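Local coordinates for signal recognition 54 kDa protein (Pyrococcus furiosus, PDB 3DM5) that belongs to the SRP54 family of the signal recognition particle and joins a helical bundle, a P-loop nucleotide-binding domain and a signal-peptide-binding domain, at residues A[241-246]-A[268-273]; A[89-94]-A[283-288]; A[8-13]-A[33-38]; A[15-20]-A[70-75]. All coordinates share one frame; numbering follows the deposited sequence.

Interactions 1 and 2 lie side by side, their centres about 10 Å apart, around the edge of the nucleotide-binding sheet. K270 ties them together: its O accepts from F284 N at 2.8 Å, its NZ, also salt-bridged to E215, reaches P93 O at 3.1 Å, and the neighbouring F271 packs on I94. Interaction 1 also leads to the ligand, since its last residue, G273, lines the GDP pocket. Interactions 3 and 4, centres about 14 Å apart, join helix 5-19 to two different helices of the bundle, 25-41 and 71-86. Between interactions 2 and 3 the nearest atoms are about 11 Å apart. Interaction 4 is the farthest from interaction 1, about 34 Å between centres.

Interaction 1: residues A[241-246]-A[268-273]; sequences IGSIIV and PIKFIG. With GDP (guanosine-5'-diphosphate), chain J.
I245 and F271 meet at an oblique angle on one side of the sheet: CG1 of I245 rests 3.8 Å from F271 CB, and its CD1 continues to CD1 of the ring. With F271 CG anti to its carbonyl carbon (chi1 -56°), the far part of the ring leaves strand 242-247 and meets Y123 edge-to-face. Nearby, K270 bends at chi2 and lays its CG and CE against S243 CB. Both polar tips then converge on E215, OG by a hydrogen bond and NZ by a salt bridge. These strands belong to a beta-alpha-beta unit of the P-loop domain; they run parallel, with helix 255-263 as the connection. That helix covers the other side, where V246 CG2 faces I269 CG2 at 4.3 Å. The backbones are joined by I244 N to P268 O (2.8 Å), K270 N to I244 O (3.0 Å), a weak bond from V246 N to F271 O, and G273 N to V246 O (2.7 Å). Between I269 and I272 the second strand holds one residue more than the first does between I244 and V246, and K270 there leaves the extended conformation (psi -35°). G273 borders the GDP pocket, near O6 of the base.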
# COMPACT_ATOMS: atom_id res chain seq x y z
N ILE A 241 -41.02 -9.55 11.12
CA ILE A 241 -40.60 -8.38 11.89
C ILE A 241 -39.08 -8.28 12.09
O ILE A 241 -38.60 -7.98 13.21
CB ILE A 241 -41.31 -8.30 13.28
CG1 ILE A 241 -41.29 -9.66 13.98
CG2 ILE A 241 -42.73 -7.83 13.15
CD1 ILE A 241 -41.49 -9.53 15.49
N GLY A 242 -38.32 -8.51 11.02
CA GLY A 242 -36.88 -8.58 11.13
C GLY A 242 -36.17 -7.30 10.73
O GLY A 242 -36.59 -6.60 9.81
N SER A 243 -35.09 -6.98 11.43
CA SER A 243 -34.14 -5.94 11.00
C SER A 243 -32.72 -6.40 11.24
O SER A 243 -32.49 -7.49 11.78
CB SER A 243 -34.37 -4.63 11.76
OG SER A 243 -34.10 -4.79 13.14
N ILE A 244 -31.76 -5.56 10.89
CA ILE A 244 -30.37 -5.99 10.88
C ILE A 244 -29.47 -4.96 11.53
O ILE A 244 -29.65 -3.75 11.32
CB ILE A 244 -29.88 -6.17 9.40
CG1 ILE A 244 -30.90 -6.95 8.57
CG2 ILE A 244 -28.49 -6.81 9.34
CD1 ILE A 244 -30.85 -8.41 8.82
N ILE A 245 -28.53 -5.42 12.33
CA ILE A 245 -27.40 -4.59 12.71
C ILE A 245 -26.15 -5.22 12.10
O ILE A 245 -25.93 -6.42 12.21
CB ILE A 245 -27.23 -4.47 14.22
CG1 ILE A 245 -28.37 -3.62 14.79
CG2 ILE A 245 -25.87 -3.83 14.55
CD1 ILE A 245 -28.51 -3.71 16.31
N VAL A 246 -25.36 -4.39 11.44
CA VAL A 246 -24.13 -4.85 10.82
C VAL A 246 -22.95 -4.38 11.65
O VAL A 246 -22.80 -3.17 11.90
CB VAL A 246 -24.02 -4.31 9.39
CG1 VAL A 246 -22.72 -4.75 8.76
CG2 VAL A 246 -25.20 -4.81 8.58
N PRO A 268 -34.20 -4.08 6.64
CA PRO A 268 -33.80 -2.77 7.14
C PRO A 268 -32.56 -2.86 8.02
O PRO A 268 -32.57 -3.64 8.98
CB PRO A 268 -34.99 -2.34 8.00
CG PRO A 268 -35.84 -3.54 8.16
CD PRO A 268 -35.21 -4.71 7.49
N ILE A 269 -31.53 -2.08 7.70
CA ILE A 269 -30.37 -1.94 8.57
C ILE A 269 -30.68 -0.77 9.48
O ILE A 269 -30.89 0.35 8.99
CB ILE A 269 -29.10 -1.61 7.78
CG1 ILE A 269 -28.85 -2.67 6.71
CG2 ILE A 269 -27.91 -1.52 8.72
CD1 ILE A 269 -27.99 -2.18 5.60
N LYS A 270 -30.70 -1.02 10.80
CA LYS A 270 -31.04 0.01 11.78
C LYS A 270 -29.82 0.63 12.49
O LYS A 270 -29.81 1.81 12.81
CB LYS A 270 -32.02 -0.55 12.80
CG LYS A 270 -33.15 -1.34 12.17
CD LYS A 270 -34.47 -0.61 12.29
CE LYS A 270 -35.63 -1.45 11.71
NZ LYS A 270 -36.95 -1.10 12.32
N PHE A 271 -28.79 -0.17 12.74
CA PHE A 271 -27.56 0.37 13.33
C PHE A 271 -26.36 -0.29 12.70
O PHE A 271 -26.47 -1.34 12.08
CB PHE A 271 -27.49 0.10 14.84
CG PHE A 271 -28.67 0.62 15.62
CD1 PHE A 271 -29.88 -0.06 15.61
CD2 PHE A 271 -28.55 1.77 16.38
CE1 PHE A 271 -30.97 0.40 16.34
CE2 PHE A 271 -29.63 2.24 17.11
CZ PHE A 271 -30.85 1.54 17.09
N ILE A 272 -25.21 0.33 12.87
CA ILE A 272 -23.96 -0.30 12.50
C ILE A 272 -23.06 -0.29 13.71
O ILE A 272 -23.09 0.65 14.49
CB ILE A 272 -23.29 0.41 11.31
CG1 ILE A 272 -23.17 1.91 11.55
CG2 ILE A 272 -24.07 0.14 10.04
CD1 ILE A 272 -22.25 2.61 10.58
N GLY A 273 -22.30 -1.36 13.90
CA GLY A 273 -21.25 -1.38 14.90
C GLY A 273 -19.93 -0.86 14.35
O GLY A 273 -19.57 -1.10 13.20
PB GDP J . -20.30 -12.96 20.03
O1B GDP J . -20.34 -12.53 18.61
O2B GDP J . -19.97 -14.43 20.08
O3B GDP J . -21.63 -12.67 20.69
O3A GDP J . -19.06 -12.30 20.83
PA GDP J . -18.69 -10.74 20.95
O1A GDP J . -17.67 -10.52 22.02
O2A GDP J . -19.90 -9.88 21.21
O5' GDP J . -18.00 -10.45 19.53
C5' GDP J . -16.78 -11.13 19.27
C4' GDP J . -15.65 -10.15 18.96
O4' GDP J . -16.01 -9.13 18.00
C3' GDP J . -15.20 -9.43 20.22
O3' GDP J . -13.77 -9.45 20.18
C2' GDP J . -15.74 -8.02 20.07
O2' GDP J . -14.90 -7.04 20.62
C1' GDP J . -15.72 -7.83 18.57
N9 GDP J . -16.69 -6.85 18.07
C8 GDP J . -18.03 -6.83 18.19
N7 GDP J . -18.55 -5.76 17.54
C5 GDP J . -17.53 -5.09 16.97
C6 GDP J . -17.35 -3.87 16.14
O6 GDP J . -18.31 -3.17 15.76
N1 GDP J . -16.10 -3.54 15.80
C2 GDP J . -15.02 -4.27 16.16
N2 GDP J . -13.80 -3.86 15.77
N3 GDP J . -15.11 -5.38 16.91
C4 GDP J . -16.31 -5.82 17.33

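Interaction 2: residues A[89-94]-A[283-288]; sequences TEAKPI and PFDPPR
The P286 ring and the A91 methyl carry most of this contact, which is made of van der Waals packing and water bridges, with no direct hydrogen bond between the segments. In the packing, A91 CB sits 3.7 Å from the carboxylate carbon CG of D285. The P286 ring lies along the backbone from T89 to A91: CD is 3.6 Å from A91 N and equally near the carbonyl carbon of E90, while CB faces T89 N. P287 extends the same surface, its CG lying 3.4 Å from T89 O. P286 N sits over one face of the F284 ring, off its centre, and that ring packs on I269 and I272 of strand 269-273.

Two waters supply the polar links. One accepts from A91 N at 2.9 Å and donates to D285 OD1 at 2.7 Å; the other accepts from K92 N at 2.8 Å and donates to F284 O at 2.6 Å. Consecutive amides of the loop are thus tied to consecutive residues of the other segment. D285 CG stands anti to the backbone N (chi1 -177°), which carries the carboxylate out to the first water. The charged interactions point to another chain, with D285 OD2 salt-bridged to K331 of the second subunit and R288 to D332 of that subunit.

P286 and P287 also touch T84 of helix 71-86. The loop after that helix thus lies on the start of helix 286-293, next to strand 269-273, where the helical bundle meets the P-loop nucleotide-binding domain, as in the NG domain of SRP54 proteins.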
# COMPACT_ATOMS: atom_id res chain seq x y z
N THR A 89 -31.94 3.60 0.81
CA THR A 89 -32.78 4.77 0.53
C THR A 89 -33.09 5.71 1.70
O THR A 89 -32.87 6.91 1.60
CB THR A 89 -34.08 4.37 -0.16
OG1 THR A 89 -33.77 3.66 -1.37
CG2 THR A 89 -34.87 5.61 -0.50
N GLU A 90 -33.63 5.19 2.79
CA GLU A 90 -33.96 6.06 3.92
C GLU A 90 -33.92 5.30 5.23
O GLU A 90 -33.98 4.08 5.26
CB GLU A 90 -35.35 6.65 3.75
CG GLU A 90 -36.41 5.58 3.53
CD GLU A 90 -37.81 6.12 3.44
OE1 GLU A 90 -38.70 5.36 3.02
OE2 GLU A 90 -38.02 7.31 3.79
N ALA A 91 -33.82 6.07 6.31
CA ALA A 91 -33.87 5.53 7.66
C ALA A 91 -35.18 4.80 7.97
O ALA A 91 -36.27 5.26 7.61
CB ALA A 91 -33.63 6.65 8.68
N LYS A 92 -35.07 3.66 8.63
CA LYS A 92 -36.23 2.96 9.18
C LYS A 92 -35.92 2.73 10.64
O LYS A 92 -35.41 1.68 11.00
CB LYS A 92 -36.44 1.61 8.49
CG LYS A 92 -36.58 1.67 6.98
CD LYS A 92 -38.02 1.92 6.54
CE LYS A 92 -38.26 1.42 5.12
NZ LYS A 92 -37.22 1.89 4.15
N PRO A 93 -36.22 3.73 11.49
CA PRO A 93 -35.89 3.66 12.91
C PRO A 93 -36.59 2.52 13.61
O PRO A 93 -37.49 1.91 13.04
CB PRO A 93 -36.40 5.00 13.46
CG PRO A 93 -37.36 5.50 12.41
CD PRO A 93 -36.77 5.04 11.12
N ILE A 94 -36.18 2.22 14.83
CA ILE A 94 -36.90 1.30 15.69
C ILE A 94 -37.93 2.10 16.45
O ILE A 94 -37.57 3.03 17.16
CB ILE A 94 -35.98 0.66 16.74
CG1 ILE A 94 -35.08 -0.41 16.13
CG2 ILE A 94 -36.80 0.06 17.88
CD1 ILE A 94 -34.12 -1.02 17.14
N PRO A 283 -26.83 4.88 14.61
CA PRO A 283 -28.01 4.51 13.82
C PRO A 283 -27.69 4.66 12.35
O PRO A 283 -26.83 5.46 11.98
CB PRO A 283 -29.07 5.52 14.26
CG PRO A 283 -28.58 6.06 15.55
CD PRO A 283 -27.09 6.03 15.48
N PHE A 284 -28.37 3.88 11.51
CA PHE A 284 -28.09 3.89 10.09
C PHE A 284 -29.17 4.64 9.34
O PHE A 284 -30.35 4.29 9.35
CB PHE A 284 -27.94 2.47 9.56
CG PHE A 284 -27.39 2.40 8.15
CD1 PHE A 284 -26.05 2.67 7.90
CD2 PHE A 284 -28.20 2.07 7.09
CE1 PHE A 284 -25.53 2.60 6.61
CE2 PHE A 284 -27.69 2.00 5.80
CZ PHE A 284 -26.36 2.27 5.56
N ASP A 285 -28.73 5.71 8.70
CA ASP A 285 -29.60 6.61 7.98
C ASP A 285 -28.90 6.83 6.64
O ASP A 285 -28.04 7.70 6.51
CB ASP A 285 -29.75 7.92 8.78
CG ASP A 285 -30.70 8.91 8.12
OD1 ASP A 285 -31.04 8.76 6.93
OD2 ASP A 285 -31.11 9.86 8.82
N PRO A 286 -29.26 5.99 5.65
CA PRO A 286 -28.62 5.87 4.33
C PRO A 286 -28.16 7.20 3.71
O PRO A 286 -26.99 7.30 3.38
CB PRO A 286 -29.70 5.19 3.47
CG PRO A 286 -30.38 4.30 4.44
CD PRO A 286 -30.39 5.05 5.79
N PRO A 287 -29.06 8.18 3.58
CA PRO A 287 -28.66 9.44 2.92
C PRO A 287 -27.56 10.20 3.67
O PRO A 287 -26.74 10.85 3.03
CB PRO A 287 -29.96 10.27 2.91
CG PRO A 287 -31.04 9.32 3.23
CD PRO A 287 -30.45 8.23 4.05
N ARG A 288 -27.58 10.14 5.00
CA ARG A 288 -26.58 10.79 5.84
C ARG A 288 -25.27 10.03 5.80
O ARG A 288 -24.19 10.62 5.79
CB ARG A 288 -27.06 10.81 7.28
CG ARG A 288 -28.45 11.34 7.46
CD ARG A 288 -28.42 12.78 7.87
NE ARG A 288 -29.67 13.44 7.50
CZ ARG A 288 -29.85 14.75 7.52
NH1 ARG A 288 -28.87 15.55 7.92
NH2 ARG A 288 -31.02 15.26 7.16
O HOH W 1 -33.64 9.01 6.17
O HOH W 2 -32.40 2.76 8.92

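Interaction 3: residues A[8-13]-A[33-38]; sequences KALANT and RDIQRA. With SO4 (sulfate ion), chain F.
T13 meets D34 between helices 5-19 and 25-41, and its short side chain can be followed branch by branch. From CB, with chi1 at 77°, OG1 stands between the backbone N and the carbonyl carbon and folds back on its own helix. There it donates to L10 O at 2.9 Å, in the carbonyl plane and on a lone pair, so the buried hydroxyl is satisfied without help from the neighbouring helix. The methyl CG2 takes the other direction and crosses the interface, meeting D34 CB at 3.5 Å and, more distantly, OD2 of the same residue; the two side chains lie alongside, pointing opposite ways.

The two helices are consecutive members of the antiparallel helical bundle of SRP54. Their axes here are 9.5 Å apart, with directions differing by 177°. One turn along, the contact becomes wholly apolar. L10 CD2 meets I35 CG2 at 4.0 Å, the side chains crossing at about a right angle, and the small residues A9 and A38 pair CB to CB at 3.8 Å.

D34 keeps its charge to the side of this seam. Its OD1 receives R37 NH1 at 2.9 Å in a salt bridge, met on the anti side and somewhat out of the carboxylate plane, while OD2 has a long, weak ion pair with K16. On the far side of helix 25-41, R33 NH1 donates to O1 of a sulfate ion, probably from the crystallisation liquor, at 3.1 Å.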
# COMPACT_ATOMS: atom_id res chain seq x y z
N LYS A 8 -12.73 7.40 0.71
CA LYS A 8 -11.76 8.19 -0.03
C LYS A 8 -11.88 7.96 -1.52
O LYS A 8 -11.85 8.90 -2.29
CB LYS A 8 -10.33 7.86 0.39
CG LYS A 8 -9.85 8.50 1.67
CD LYS A 8 -8.46 7.97 2.02
CE LYS A 8 -7.71 7.58 0.74
NZ LYS A 8 -6.23 7.52 0.91
N ALA A 9 -12.00 6.70 -1.93
CA ALA A 9 -12.06 6.39 -3.34
C ALA A 9 -13.33 6.95 -4.01
O ALA A 9 -13.28 7.48 -5.13
CB ALA A 9 -11.95 4.89 -3.56
N LEU A 10 -14.47 6.84 -3.33
CA LEU A 10 -15.69 7.38 -3.91
C LEU A 10 -15.63 8.92 -4.01
O LEU A 10 -15.88 9.51 -5.07
CB LEU A 10 -16.91 6.88 -3.15
CG LEU A 10 -17.12 5.37 -3.34
CD1 LEU A 10 -17.95 4.79 -2.20
CD2 LEU A 10 -17.73 5.02 -4.72
N ALA A 11 -15.28 9.57 -2.92
CA ALA A 11 -15.13 11.02 -2.90
C ALA A 11 -14.21 11.54 -4.02
O ALA A 11 -14.43 12.63 -4.55
CB ALA A 11 -14.62 11.46 -1.55
N ASN A 12 -13.17 10.77 -4.36
CA ASN A 12 -12.20 11.23 -5.35
C ASN A 12 -12.76 11.25 -6.76
O ASN A 12 -12.37 12.08 -7.58
CB ASN A 12 -10.92 10.40 -5.29
CG ASN A 12 -10.07 10.75 -4.09
OD1 ASN A 12 -10.27 11.79 -3.45
ND2 ASN A 12 -9.12 9.88 -3.77
N THR A 13 -13.68 10.34 -7.04
CA THR A 13 -14.30 10.32 -8.35
C THR A 13 -15.17 11.55 -8.48
O THR A 13 -15.32 12.10 -9.56
CB THR A 13 -15.14 9.05 -8.56
OG1 THR A 13 -16.38 9.18 -7.86
CG2 THR A 13 -14.37 7.83 -8.06
N ARG A 33 -16.11 3.58 -14.18
CA ARG A 33 -15.08 2.59 -13.95
C ARG A 33 -14.34 2.84 -12.63
O ARG A 33 -13.95 1.90 -11.94
CB ARG A 33 -14.11 2.56 -15.13
CG ARG A 33 -14.76 2.01 -16.39
CD ARG A 33 -13.92 2.30 -17.61
NE ARG A 33 -14.46 1.64 -18.80
CZ ARG A 33 -14.17 2.03 -20.04
NH1 ARG A 33 -13.37 3.07 -20.23
NH2 ARG A 33 -14.68 1.39 -21.09
N ASP A 34 -14.15 4.11 -12.28
CA ASP A 34 -13.59 4.41 -10.97
C ASP A 34 -14.48 3.84 -9.86
O ASP A 34 -13.97 3.31 -8.88
CB ASP A 34 -13.37 5.92 -10.78
CG ASP A 34 -12.01 6.39 -11.31
OD1 ASP A 34 -11.23 5.54 -11.80
OD2 ASP A 34 -11.73 7.61 -11.23
N ILE A 35 -15.80 3.92 -10.03
CA ILE A 35 -16.73 3.42 -9.03
C ILE A 35 -16.80 1.90 -8.99
O ILE A 35 -16.86 1.30 -7.91
CB ILE A 35 -18.15 4.00 -9.23
CG1 ILE A 35 -18.12 5.53 -9.19
CG2 ILE A 35 -19.11 3.45 -8.17
CD1 ILE A 35 -19.39 6.18 -9.71
N GLN A 36 -16.81 1.26 -10.15
CA GLN A 36 -16.74 -0.20 -10.18
C GLN A 36 -15.53 -0.68 -9.40
O GLN A 36 -15.65 -1.56 -8.56
CB GLN A 36 -16.69 -0.71 -11.61
CG GLN A 36 -17.94 -0.36 -12.40
CD GLN A 36 -17.84 -0.74 -13.84
OE1 GLN A 36 -18.86 -0.85 -14.54
NE2 GLN A 36 -16.61 -0.95 -14.32
N ARG A 37 -14.38 -0.08 -9.65
CA ARG A 37 -13.16 -0.50 -8.96
C ARG A 37 -13.25 -0.32 -7.45
O ARG A 37 -12.84 -1.21 -6.69
CB ARG A 37 -11.92 0.20 -9.53
CG ARG A 37 -11.21 -0.61 -10.63
CD ARG A 37 -9.95 0.09 -11.19
NE ARG A 37 -10.24 0.81 -12.43
CZ ARG A 37 -10.30 2.14 -12.54
NH1 ARG A 37 -10.09 2.91 -11.47
NH2 ARG A 37 -10.57 2.70 -13.72
N ALA A 38 -13.78 0.82 -7.01
CA ALA A 38 -13.86 1.08 -5.58
C ALA A 38 -14.80 0.08 -4.95
O ALA A 38 -14.45 -0.57 -3.97
CB ALA A 38 -14.32 2.51 -5.32
S SO4 F . -13.75 3.44 -24.13
O1 SO4 F . -13.18 4.24 -23.05
O2 SO4 F . -13.63 4.20 -25.37
O3 SO4 F . -13.05 2.17 -24.27
O4 SO4 F . -15.15 3.10 -23.88

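Interaction 4: residues A[15-20]-A[70-75]; sequences KKIARA and SKKEHI
K72 reaches across to the C-terminal end of helix 5-19, where its NZ donates to two backbone carbonyls. The bond to A20 O is the shorter, 2.9 Å, with the donor in the carbonyl plane; that to A18 O measures 3.2 Å and comes from above the plane, 63° out of it. The chain starts with CG anti to the backbone N (chi1 -167°) and runs out past I17, until a bend at chi3 (-77°) brings the ammonium to the two oxygens. The negative end of the helix dipole probably favours an ammonium group here.

I17 and K72 run alongside in opposite senses, I17 CG2 lying 3.7 Å from K72 CG. I17 O is accounted for by A20 N, 3.2 Å away, in the last turn of the helix. The side chains of I17 and I75 both touch L31 of helix 25-41. The two helices are nearly antiparallel members of the SRP54 bundle: helix 5-19 ends beside the start of helix 71-86, the fourth helix, and helix 25-41 packs against both.

That start is closed by a capping box. E73 N donates to S70 OG at 3.2 Å, and in return S70 N donates to E73 OE1 at 2.8 Å; S70 OG adds a weak bond to the same carboxylate oxygen. In 15-20, K16 NZ forms a salt bridge with E30, and R19 NE forms one with E308 of the second subunit.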
# COMPACT_ATOMS: atom_id res chain seq x y z
N LYS A 15 -14.63 14.48 -6.76
CA LYS A 15 -13.66 15.58 -6.89
C LYS A 15 -13.18 15.70 -8.32
O LYS A 15 -13.09 16.79 -8.87
CB LYS A 15 -12.46 15.38 -5.97
CG LYS A 15 -12.74 15.61 -4.48
CD LYS A 15 -11.67 14.95 -3.62
CE LYS A 15 -12.11 14.73 -2.17
NZ LYS A 15 -11.46 15.69 -1.22
N LYS A 16 -12.89 14.56 -8.94
CA LYS A 16 -12.41 14.57 -10.30
C LYS A 16 -13.42 15.29 -11.16
O LYS A 16 -13.07 16.13 -11.98
CB LYS A 16 -12.20 13.15 -10.82
CG LYS A 16 -10.84 12.55 -10.46
CD LYS A 16 -10.55 11.32 -11.32
CE LYS A 16 -9.15 10.78 -11.07
NZ LYS A 16 -8.82 9.65 -11.98
N ILE A 17 -14.69 14.95 -10.97
CA ILE A 17 -15.77 15.57 -11.72
C ILE A 17 -15.81 17.09 -11.48
O ILE A 17 -15.93 17.86 -12.42
CB ILE A 17 -17.13 14.94 -11.39
CG1 ILE A 17 -17.14 13.49 -11.87
CG2 ILE A 17 -18.26 15.72 -12.04
CD1 ILE A 17 -18.44 13.06 -12.43
N ALA A 18 -15.69 17.49 -10.22
CA ALA A 18 -15.77 18.89 -9.88
C ALA A 18 -14.65 19.65 -10.57
O ALA A 18 -14.80 20.83 -10.90
CB ALA A 18 -15.66 19.07 -8.37
N ARG A 19 -13.55 18.96 -10.80
CA ARG A 19 -12.34 19.61 -11.29
C ARG A 19 -12.20 19.44 -12.80
O ARG A 19 -11.39 20.12 -13.42
CB ARG A 19 -11.12 19.03 -10.58
CG ARG A 19 -11.10 19.29 -9.08
CD ARG A 19 -9.86 18.69 -8.43
NE ARG A 19 -9.92 18.71 -6.97
CZ ARG A 19 -9.06 18.07 -6.18
NH1 ARG A 19 -8.07 17.35 -6.70
NH2 ARG A 19 -9.19 18.14 -4.85
N ALA A 20 -13.00 18.54 -13.36
CA ALA A 20 -12.92 18.22 -14.79
C ALA A 20 -12.96 19.48 -15.65
O ALA A 20 -13.69 20.43 -15.36
CB ALA A 20 -14.06 17.26 -15.19
N SER A 70 -25.51 22.82 -13.58
CA SER A 70 -24.59 22.33 -14.62
C SER A 70 -24.66 20.83 -14.79
O SER A 70 -25.12 20.10 -13.91
CB SER A 70 -23.14 22.76 -14.35
OG SER A 70 -22.71 22.37 -13.07
N LYS A 71 -24.18 20.36 -15.95
CA LYS A 71 -24.09 18.93 -16.21
C LYS A 71 -23.27 18.32 -15.07
O LYS A 71 -23.63 17.30 -14.49
CB LYS A 71 -23.43 18.68 -17.56
CG LYS A 71 -23.57 19.84 -18.56
CD LYS A 71 -22.50 20.91 -18.32
CE LYS A 71 -22.80 22.23 -19.05
NZ LYS A 71 -23.59 23.17 -18.20
N LYS A 72 -22.18 19.00 -14.74
CA LYS A 72 -21.26 18.61 -13.69
C LYS A 72 -21.90 18.44 -12.28
O LYS A 72 -21.65 17.46 -11.59
CB LYS A 72 -20.12 19.64 -13.66
CG LYS A 72 -18.92 19.26 -12.86
CD LYS A 72 -17.95 20.43 -12.79
CE LYS A 72 -17.16 20.59 -14.07
NZ LYS A 72 -15.92 21.40 -13.83
N GLU A 73 -22.71 19.40 -11.86
CA GLU A 73 -23.32 19.34 -10.53
C GLU A 73 -24.44 18.33 -10.53
O GLU A 73 -24.86 17.84 -9.48
CB GLU A 73 -23.91 20.69 -10.13
CG GLU A 73 -22.92 21.82 -10.01
CD GLU A 73 -23.60 23.17 -10.13
OE1 GLU A 73 -24.57 23.28 -10.93
OE2 GLU A 73 -23.17 24.12 -9.44
N HIS A 74 -24.94 18.02 -11.72
CA HIS A 74 -26.05 17.10 -11.78
C HIS A 74 -25.51 15.68 -11.73
O HIS A 74 -26.18 14.78 -11.22
CB HIS A 74 -26.90 17.34 -13.02
CG HIS A 74 -28.09 16.44 -13.12
ND1 HIS A 74 -28.20 15.46 -14.08
CD2 HIS A 74 -29.22 16.36 -12.37
CE1 HIS A 74 -29.35 14.82 -13.92
NE2 HIS A 74 -29.98 15.34 -12.89
N ILE A 75 -24.30 15.48 -12.25
CA ILE A 75 -23.63 14.20 -12.13
C ILE A 75 -23.37 13.91 -10.65
O ILE A 75 -23.66 12.82 -10.16
CB ILE A 75 -22.28 14.17 -12.85
CG1 ILE A 75 -22.45 14.42 -14.35
CG2 ILE A 75 -21.62 12.82 -12.62
CD1 ILE A 75 -22.93 13.22 -15.11